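Local coordinates for protein-glutamine gamma-glutamyltransferase 2 (Pagrus major, PDB 1G0D) that probably catalyses the calcium-dependent cross-linking of proteins, joining peptide-bound glutamine to the amino group of lysine or to small primary amines with release of ammonia, at residues N609-P614 with D668-V673; Y108-L113 with I128-L133; I293-S298 with F391-A396. All coordinates share one frame; numbering follows the deposited sequence.

The three contacts illustrate how a large monomeric enzyme combines beta-sandwich domains with a papain-like catalytic core, sampled here by one contact in each of three domains. Contact 2 pairs two strands of the N-terminal domain, contact 3 joins a strand to a helix beside the active site, and contact 1 brings together two loops of the C-terminal immunoglobulin-like domain. Contact 3 lies closest to catalysis: the side chain of Ser298 is about 3 Å from that of His332, and that of Glu393 about 4 Å from that of Asp355. Its centre is about 33 Å from that of contact 1 and about 44 Å from that of contact 2. Contacts 1 and 2, centres about 54 Å apart, lie on opposite sides of the chain's centre.

Contact 1 of 3, residues N609-P614 with D668-V673; sequences NPLPVP and DRLKDV
Val613 lies over one face of the Arg669 guanidinium, its CB 3.9 Å above the plane and displaced toward the rim. Its two methyls do the touching, CG2 reaching NH1 of Arg669 at 3.3 Å while CG1 lies against NH1 and NE of the same group, and the two side chains cross at about a right angle. The arginine is bent at chi2 and chi3 (-78° and -96°), which turns one guanidinium face to the valine; NH2 is held by the hydroxyl of Tyr546. Next along, Leu611 CD2 packs on Arg669 CB at 3.6 Å, and CD of the Pro610 ring meets Leu670 CD1 at 4.0 Å. At the polar end, one water donates to both Pro614 O and Asp668 OD1, bridging the loops where direct polar bonds are lacking. Behind this first shell, Asn609 shapes its own loop: OD1 accepts from Leu611 N at 2.7 Å, an Asx turn, and ND2 donates to Val613 O at 2.7 Å. Both loops belong to the C-terminal immunoglobulin-like domain. Residues 609-614 run from strand 601-608 to strand 615-616, residues 668-673 link strand 659-666 to strand 673-682, and Leu615 of strand 615-616 packs against Asn609, Asp668 and Leu670.

Contact 2 of 3, residues Y108-L113 with I128-L133; sequences YRLAVL and ISFHML
The rings of Tyr108 and Phe130 lie nearly parallel, their planes 10° apart, but slid so far that they barely overlap, with centroids 5.3 Å from each other. What lies over one face of the phenylalanine is instead the tyrosine's CB, 3.7 Å from the ring centroid and displaced toward the rim at CZ, a CH-pi contact. Phe130 reaches this place because its CG sits between the backbone N and the carbonyl carbon (chi1 64°), swinging the ring across to the neighbouring strand. Leu110 CB approaches the edge of the same ring, near its plane, and meets Ile128 CG1 at 4.1 Å. Farther along the strand, Met132 CB meets Tyr108 CE1 obliquely at 3.7 Å. Beneath these side chains the backbones form an antiparallel ladder: Tyr108 and Phe130 are a hydrogen-bonded pair, while Leu110 N donates almost straight to Ile128 O (2.7 Å, 172°) and the return bond is weak. Arg109 and Ser129, the non-hydrogen-bonded pair between them, turn to the reverse face, where Arg109 CG meets Ser129 CB. The two strands form a beta hairpin in the N-terminal domain; strand 55-62 flanks 106-115 on its far side, and strand 33-35 runs parallel to 121-133.

Contact 3 of 3, residues I293-S298 with F391-A396; sequences ITNFAS and FAEVNA
Asn295, on an outermost strand of the antiparallel sheet in the papain-like catalytic core, reaches across to helix 387-395, where Glu393 and Val394 receive it. From CB, the side chain runs with CG anti to the backbone N (chi1 -173°), which carries the amide toward the helix. CG passes Val394 CG2 at 4.1 Å, and OD1 lies against the same methyl at 3.9 Å, a van der Waals contact. ND2 ends among three oxygens: it makes weak hydrogen bonds to Glu393 O and to Glu393 OE1, and a bond to Ser298 OG in its own segment. The placing of the last two oxygens is less sure, because OG and OE1 are modelled too close together for their relation to be read. The other carboxylate oxygen of Glu393, OE2, is hydrogen-bonded to His300 ND1. Both Ser298 and Glu393 touch the active-site residue His332, which places the contact next to the catalytic residues Cys272, His332 and Asp355. Two residues on from Glu393, Asn395, probably a calcium ligand, places its ND2 3.1 Å above the centre of the ring of Phe391, one turn earlier in the helix.

Contact 1 of 3, residues N609-P614 with D668-V673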
loop_
_atom_site.group_PDB
_atom_site.type_symbol
_atom_site.label_atom_id
_atom_site.label_comp_id
_atom_site.label_asym_id
_atom_site.label_seq_id
_atom_site.Cartn_x
_atom_site.Cartn_y
_atom_site.Cartn_z
ATOM N N ASN A 609 -19.673 4.907 -23.231
ATOM C CA ASN A 609 -19.722 6.229 -22.629
ATOM C C ASN A 609 -21.061 6.449 -21.894
ATOM O O ASN A 609 -22.111 6.479 -22.514
ATOM C CB ASN A 609 -19.576 7.257 -23.737
ATOM C CG ASN A 609 -19.514 8.659 -23.223
ATOM O OD1 ASN A 609 -19.587 8.889 -22.019
ATOM N ND2 ASN A 609 -19.376 9.619 -24.138
ATOM N N PRO A 610 -21.041 6.571 -20.558
ATOM C CA PRO A 610 -22.287 6.788 -19.805
ATOM C C PRO A 610 -22.602 8.299 -19.746
ATOM O O PRO A 610 -23.627 8.740 -19.206
ATOM C CB PRO A 610 -21.955 6.245 -18.423
ATOM C CG PRO A 610 -20.539 6.635 -18.254
ATOM C CD PRO A 610 -19.888 6.514 -19.647
ATOM N N LEU A 611 -21.682 9.081 -20.299
ATOM C CA LEU A 611 -21.798 10.522 -20.333
ATOM C C LEU A 611 -22.450 11.015 -21.628
ATOM O O LEU A 611 -22.119 10.577 -22.727
ATOM C CB LEU A 611 -20.405 11.132 -20.194
ATOM C CG LEU A 611 -20.012 11.701 -18.845
ATOM C CD1 LEU A 611 -20.344 10.745 -17.752
ATOM C CD2 LEU A 611 -18.545 12.050 -18.894
ATOM N N PRO A 612 -23.401 11.938 -21.502
ATOM C CA PRO A 612 -24.061 12.470 -22.689
ATOM C C PRO A 612 -23.149 13.563 -23.261
ATOM O O PRO A 612 -23.604 14.567 -23.798
ATOM C CB PRO A 612 -25.368 13.026 -22.141
ATOM C CG PRO A 612 -25.014 13.451 -20.727
ATOM C CD PRO A 612 -23.911 12.540 -20.257
ATOM N N VAL A 613 -21.846 13.346 -23.135
ATOM C CA VAL A 613 -20.847 14.286 -23.609
ATOM C C VAL A 613 -19.794 13.468 -24.303
ATOM O O VAL A 613 -19.602 12.312 -23.978
ATOM C CB VAL A 613 -20.115 14.980 -22.439
ATOM C CG1 VAL A 613 -19.663 16.350 -22.851
ATOM C CG2 VAL A 613 -21.003 15.054 -21.221
ATOM N N PRO A 614 -19.105 14.040 -25.287
ATOM C CA PRO A 614 -18.081 13.202 -25.908
ATOM C C PRO A 614 -16.855 13.271 -24.967
ATOM O O PRO A 614 -16.670 14.282 -24.291
ATOM C CB PRO A 614 -17.814 13.914 -27.234
ATOM C CG PRO A 614 -17.972 15.367 -26.875
ATOM C CD PRO A 614 -19.165 15.377 -25.910
ATOM N N ASP A 668 -10.993 13.394 -20.781
ATOM C CA ASP A 668 -11.262 14.726 -20.221
ATOM C C ASP A 668 -12.444 14.727 -19.258
ATOM O O ASP A 668 -12.328 15.224 -18.141
ATOM C CB ASP A 668 -11.521 15.761 -21.333
ATOM C CG ASP A 668 -12.685 15.386 -22.232
ATOM O OD1 ASP A 668 -13.121 16.255 -23.017
ATOM O OD2 ASP A 668 -13.163 14.232 -22.168
ATOM N N ARG A 669 -13.559 14.142 -19.684
ATOM C CA ARG A 669 -14.755 14.094 -18.880
ATOM C C ARG A 669 -14.985 12.801 -18.102
ATOM O O ARG A 669 -15.785 12.789 -17.154
ATOM C CB ARG A 669 -15.956 14.386 -19.766
ATOM C CG ARG A 669 -15.769 15.642 -20.593
ATOM C CD ARG A 669 -15.998 16.898 -19.765
ATOM N NE ARG A 669 -17.369 17.363 -19.936
ATOM C CZ ARG A 669 -18.382 16.989 -19.157
ATOM N NH1 ARG A 669 -19.619 17.457 -19.377
ATOM N NH2 ARG A 669 -18.154 16.152 -18.140
ATOM N N LEU A 670 -14.323 11.711 -18.502
ATOM C CA LEU A 670 -14.456 10.423 -17.785
ATOM C C LEU A 670 -13.111 10.008 -17.247
ATOM O O LEU A 670 -12.182 9.684 -18.017
ATOM C CB LEU A 670 -14.951 9.309 -18.683
ATOM C CG LEU A 670 -16.209 8.552 -18.258
ATOM C CD1 LEU A 670 -16.034 7.096 -18.588
ATOM C CD2 LEU A 670 -16.517 8.740 -16.818
ATOM N N LYS A 671 -13.013 10.027 -15.919
ATOM C CA LYS A 671 -11.775 9.678 -15.270
ATOM C C LYS A 671 -12.034 8.602 -14.251
ATOM O O LYS A 671 -13.171 8.475 -13.772
ATOM C CB LYS A 671 -11.176 10.910 -14.564
ATOM C CG LYS A 671 -11.319 12.237 -15.299
ATOM C CD LYS A 671 -10.776 13.409 -14.488
ATOM C CE LYS A 671 -9.726 14.167 -15.287
ATOM N NZ LYS A 671 -8.954 13.252 -16.220
ATOM N N ASP A 672 -10.972 7.841 -13.928
ATOM C CA ASP A 672 -11.041 6.791 -12.917
ATOM C C ASP A 672 -11.854 5.607 -13.459
ATOM O O ASP A 672 -12.852 5.179 -12.875
ATOM C CB ASP A 672 -11.678 7.403 -11.645
ATOM C CG ASP A 672 -11.250 6.725 -10.352
ATOM O OD1 ASP A 672 -12.106 6.598 -9.446
ATOM O OD2 ASP A 672 -10.075 6.335 -10.228
ATOM N N VAL A 673 -11.463 5.085 -14.608
ATOM C CA VAL A 673 -12.189 3.947 -15.153
ATOM C C VAL A 673 -11.274 2.704 -15.255
ATOM O O VAL A 673 -10.277 2.716 -15.986
ATOM C CB VAL A 673 -12.788 4.302 -16.542
ATOM C CG1 VAL A 673 -13.559 3.121 -17.080
ATOM C CG2 VAL A 673 -13.693 5.520 -16.417
HETATM O O HOH W 1 -15.518 17.109 -23.906
#

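Contact 2 of 3, residues Y108-L113 with I128-L133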
loop_
_atom_site.group_PDB
_atom_site.type_symbol
_atom_site.label_atom_id
_atom_site.label_comp_id
_atom_site.label_asym_id
_atom_site.label_seq_id
_atom_site.Cartn_x
_atom_site.Cartn_y
_atom_site.Cartn_z
ATOM N N TYR A 108 26.456 -8.526 -2.670
ATOM C CA TYR A 108 27.781 -8.954 -2.253
ATOM C C TYR A 108 28.650 -9.288 -3.437
ATOM O O TYR A 108 28.145 -9.625 -4.498
ATOM C CB TYR A 108 27.676 -10.214 -1.400
ATOM C CG TYR A 108 27.109 -10.002 -0.021
ATOM C CD1 TYR A 108 25.725 -9.946 0.180
ATOM C CD2 TYR A 108 27.942 -9.903 1.089
ATOM C CE1 TYR A 108 25.171 -9.805 1.458
ATOM C CE2 TYR A 108 27.403 -9.760 2.374
ATOM C CZ TYR A 108 26.005 -9.718 2.546
ATOM O OH TYR A 108 25.431 -9.618 3.798
ATOM N N ARG A 109 29.963 -9.206 -3.261
ATOM C CA ARG A 109 30.867 -9.579 -4.333
ATOM C C ARG A 109 31.771 -10.559 -3.651
ATOM O O ARG A 109 32.378 -10.234 -2.645
ATOM C CB ARG A 109 31.658 -8.383 -4.869
ATOM C CG ARG A 109 31.168 -7.890 -6.285
ATOM C CD ARG A 109 30.282 -6.592 -6.264
ATOM N NE ARG A 109 30.851 -5.564 -5.377
ATOM C CZ ARG A 109 30.158 -4.763 -4.558
ATOM N NH1 ARG A 109 28.830 -4.836 -4.496
ATOM N NH2 ARG A 109 30.810 -3.936 -3.740
ATOM N N LEU A 110 31.831 -11.775 -4.189
ATOM C CA LEU A 110 32.624 -12.858 -3.607
ATOM C C LEU A 110 33.999 -13.080 -4.179
ATOM O O LEU A 110 34.156 -13.354 -5.371
ATOM C CB LEU A 110 31.877 -14.194 -3.719
ATOM C CG LEU A 110 31.975 -15.261 -2.609
ATOM C CD1 LEU A 110 32.341 -16.588 -3.197
ATOM C CD2 LEU A 110 32.979 -14.885 -1.597
ATOM N N ALA A 111 34.986 -13.030 -3.295
ATOM C CA ALA A 111 36.355 -13.254 -3.684
ATOM C C ALA A 111 36.885 -14.586 -3.146
ATOM O O ALA A 111 37.129 -14.710 -1.946
ATOM C CB ALA A 111 37.214 -12.123 -3.182
ATOM N N VAL A 112 37.050 -15.589 -4.007
ATOM C CA VAL A 112 37.624 -16.869 -3.565
ATOM C C VAL A 112 39.175 -16.814 -3.786
ATOM O O VAL A 112 39.661 -16.687 -4.929
ATOM C CB VAL A 112 36.955 -18.079 -4.347
ATOM C CG1 VAL A 112 37.651 -19.409 -4.010
ATOM C CG2 VAL A 112 35.467 -18.155 -3.995
ATOM N N LEU A 113 39.942 -16.855 -2.693
ATOM C CA LEU A 113 41.405 -16.807 -2.777
ATOM C C LEU A 113 42.062 -18.162 -2.589
ATOM O O LEU A 113 41.697 -18.905 -1.684
ATOM C CB LEU A 113 42.003 -15.926 -1.690
ATOM C CG LEU A 113 41.935 -14.416 -1.556
ATOM C CD1 LEU A 113 41.403 -13.700 -2.778
ATOM C CD2 LEU A 113 41.063 -14.181 -0.362
ATOM N N ILE A 128 32.620 -12.869 -8.177
ATOM C CA ILE A 128 31.246 -12.952 -8.657
ATOM C C ILE A 128 30.344 -12.351 -7.622
ATOM O O ILE A 128 30.589 -12.447 -6.433
ATOM C CB ILE A 128 30.787 -14.375 -8.897
ATOM C CG1 ILE A 128 30.858 -15.180 -7.614
ATOM C CG2 ILE A 128 31.627 -14.977 -9.998
ATOM C CD1 ILE A 128 29.696 -16.019 -7.441
ATOM N N SER A 129 29.280 -11.718 -8.066
ATOM C CA SER A 129 28.409 -11.088 -7.106
ATOM C C SER A 129 27.068 -11.778 -6.994
ATOM O O SER A 129 26.684 -12.588 -7.843
ATOM C CB SER A 129 28.219 -9.625 -7.483
ATOM O OG SER A 129 27.348 -9.552 -8.586
ATOM N N PHE A 130 26.372 -11.467 -5.917
ATOM C CA PHE A 130 25.061 -12.035 -5.678
ATOM C C PHE A 130 24.285 -11.080 -4.757
ATOM O O PHE A 130 24.876 -10.174 -4.144
ATOM C CB PHE A 130 25.186 -13.468 -5.085
ATOM C CG PHE A 130 25.846 -13.537 -3.716
ATOM C CD1 PHE A 130 25.105 -13.303 -2.543
ATOM C CD2 PHE A 130 27.205 -13.811 -3.599
ATOM C CE1 PHE A 130 25.703 -13.332 -1.296
ATOM C CE2 PHE A 130 27.803 -13.838 -2.349
ATOM C CZ PHE A 130 27.052 -13.597 -1.197
ATOM N N HIS A 131 22.972 -11.254 -4.688
ATOM C CA HIS A 131 22.146 -10.415 -3.844
ATOM C C HIS A 131 21.560 -11.216 -2.707
ATOM O O HIS A 131 21.259 -12.388 -2.857
ATOM C CB HIS A 131 21.026 -9.826 -4.659
ATOM C CG HIS A 131 21.454 -8.711 -5.550
ATOM N ND1 HIS A 131 21.838 -8.913 -6.856
ATOM C CD2 HIS A 131 21.509 -7.378 -5.342
ATOM C CE1 HIS A 131 22.110 -7.749 -7.416
ATOM N NE2 HIS A 131 21.918 -6.801 -6.518
ATOM N N MET A 132 21.385 -10.577 -1.569
ATOM C CA MET A 132 20.844 -11.254 -0.408
ATOM C C MET A 132 19.585 -10.546 0.102
ATOM O O MET A 132 19.604 -9.342 0.356
ATOM C CB MET A 132 21.899 -11.287 0.687
ATOM C CG MET A 132 21.401 -11.880 1.978
ATOM S SD MET A 132 21.632 -13.668 2.023
ATOM C CE MET A 132 23.403 -13.789 2.185
ATOM N N LEU A 133 18.506 -11.309 0.253
ATOM C CA LEU A 133 17.206 -10.820 0.723
ATOM C C LEU A 133 16.832 -11.402 2.114
ATOM O O LEU A 133 17.529 -12.246 2.657
ATOM C CB LEU A 133 16.115 -11.226 -0.279
ATOM C CG LEU A 133 16.021 -10.678 -1.707
ATOM C CD1 LEU A 133 17.102 -9.680 -2.028
ATOM C CD2 LEU A 133 16.066 -11.824 -2.613
#

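Contact 3 of 3, residues I293-S298 with F391-A396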
loop_
_atom_site.group_PDB
_atom_site.type_symbol
_atom_site.label_atom_id
_atom_site.label_comp_id
_atom_site.label_asym_id
_atom_site.label_seq_id
_atom_site.Cartn_x
_atom_site.Cartn_y
_atom_site.Cartn_z
ATOM N N ILE A 293 -3.099 -2.391 4.175
ATOM C CA ILE A 293 -4.356 -2.355 4.913
ATOM C C ILE A 293 -5.057 -0.994 4.730
ATOM O O ILE A 293 -4.390 0.036 4.638
ATOM C CB ILE A 293 -4.209 -2.709 6.421
ATOM C CG1 ILE A 293 -3.993 -1.483 7.184
ATOM C CG2 ILE A 293 -3.161 -3.760 6.721
ATOM C CD1 ILE A 293 -5.122 -1.428 8.108
ATOM N N THR A 294 -6.394 -1.009 4.625
ATOM C CA THR A 294 -7.195 0.217 4.440
ATOM C C THR A 294 -8.099 0.502 5.635
ATOM O O THR A 294 -8.774 -0.383 6.137
ATOM C CB THR A 294 -8.092 0.121 3.186
ATOM O OG1 THR A 294 -7.279 -0.063 2.032
ATOM C CG2 THR A 294 -8.818 1.375 2.962
ATOM N N ASN A 295 -8.136 1.750 6.079
ATOM C CA ASN A 295 -8.948 2.136 7.225
ATOM C C ASN A 295 -10.084 2.994 6.752
ATOM O O ASN A 295 -9.844 3.949 6.017
ATOM C CB ASN A 295 -8.092 2.957 8.164
ATOM C CG ASN A 295 -8.779 3.253 9.458
ATOM O OD1 ASN A 295 -9.615 2.476 9.912
ATOM N ND2 ASN A 295 -8.433 4.386 10.073
ATOM N N PHE A 296 -11.316 2.691 7.126
ATOM C CA PHE A 296 -12.404 3.562 6.682
ATOM C C PHE A 296 -12.746 4.514 7.838
ATOM O O PHE A 296 -12.724 4.114 8.994
ATOM C CB PHE A 296 -13.584 2.721 6.215
ATOM C CG PHE A 296 -13.316 2.009 4.897
ATOM C CD1 PHE A 296 -13.478 2.673 3.680
ATOM C CD2 PHE A 296 -12.891 0.682 4.873
ATOM C CE1 PHE A 296 -13.214 2.032 2.453
ATOM C CE2 PHE A 296 -12.622 0.027 3.639
ATOM C CZ PHE A 296 -12.788 0.709 2.435
ATOM N N ALA A 297 -13.033 5.780 7.526
ATOM C CA ALA A 297 -13.285 6.800 8.552
ATOM C C ALA A 297 -11.940 6.925 9.310
ATOM O O ALA A 297 -11.783 6.533 10.474
ATOM C CB ALA A 297 -14.436 6.367 9.495
ATOM N N SER A 298 -10.959 7.471 8.603
ATOM C CA SER A 298 -9.623 7.630 9.132
ATOM C C SER A 298 -9.314 8.915 9.848
ATOM O O SER A 298 -9.327 9.965 9.251
ATOM C CB SER A 298 -8.634 7.496 8.002
ATOM O OG SER A 298 -7.857 6.339 8.205
ATOM N N PHE A 391 -2.480 5.055 16.885
ATOM C CA PHE A 391 -3.614 4.735 17.738
ATOM C C PHE A 391 -4.735 5.776 17.451
ATOM O O PHE A 391 -5.921 5.452 17.500
ATOM C CB PHE A 391 -3.167 4.792 19.209
ATOM C CG PHE A 391 -4.250 4.443 20.197
ATOM C CD1 PHE A 391 -5.149 5.407 20.645
ATOM C CD2 PHE A 391 -4.375 3.158 20.685
ATOM C CE1 PHE A 391 -6.146 5.088 21.558
ATOM C CE2 PHE A 391 -5.377 2.835 21.604
ATOM C CZ PHE A 391 -6.258 3.798 22.032
ATOM N N ALA A 392 -4.366 7.022 17.131
ATOM C CA ALA A 392 -5.357 8.082 16.863
ATOM C C ALA A 392 -6.096 7.828 15.588
ATOM O O ALA A 392 -7.301 8.012 15.488
ATOM C CB ALA A 392 -4.684 9.436 16.770
ATOM N N GLU A 393 -5.335 7.418 14.596
ATOM C CA GLU A 393 -5.851 7.122 13.271
ATOM C C GLU A 393 -7.107 6.248 13.283
ATOM O O GLU A 393 -8.043 6.412 12.504
ATOM C CB GLU A 393 -4.733 6.411 12.498
ATOM C CG GLU A 393 -5.133 5.833 11.175
ATOM C CD GLU A 393 -5.184 6.887 10.113
ATOM O OE1 GLU A 393 -6.158 6.859 9.331
ATOM O OE2 GLU A 393 -4.253 7.742 10.069
ATOM N N VAL A 394 -7.101 5.331 14.222
ATOM C CA VAL A 394 -8.112 4.321 14.368
ATOM C C VAL A 394 -9.021 4.535 15.615
ATOM O O VAL A 394 -10.074 3.911 15.724
ATOM C CB VAL A 394 -7.274 2.977 14.355
ATOM C CG1 VAL A 394 -7.258 2.329 15.683
ATOM C CG2 VAL A 394 -7.711 2.093 13.284
ATOM N N ASN A 395 -8.654 5.457 16.511
ATOM C CA ASN A 395 -9.414 5.706 17.745
ATOM C C ASN A 395 -9.837 7.129 18.124
ATOM O O ASN A 395 -10.648 7.293 19.030
ATOM C CB ASN A 395 -8.620 5.177 18.919
ATOM C CG ASN A 395 -8.629 3.679 18.985
ATOM O OD1 ASN A 395 -9.676 3.068 18.880
ATOM N ND2 ASN A 395 -7.461 3.072 19.154
ATOM N N ALA A 396 -9.291 8.153 17.467
ATOM C CA ALA A 396 -9.599 9.559 17.799
ATOM C C ALA A 396 -11.077 9.884 17.992
ATOM O O ALA A 396 -11.905 9.431 17.208
ATOM C CB ALA A 396 -9.006 10.506 16.727
#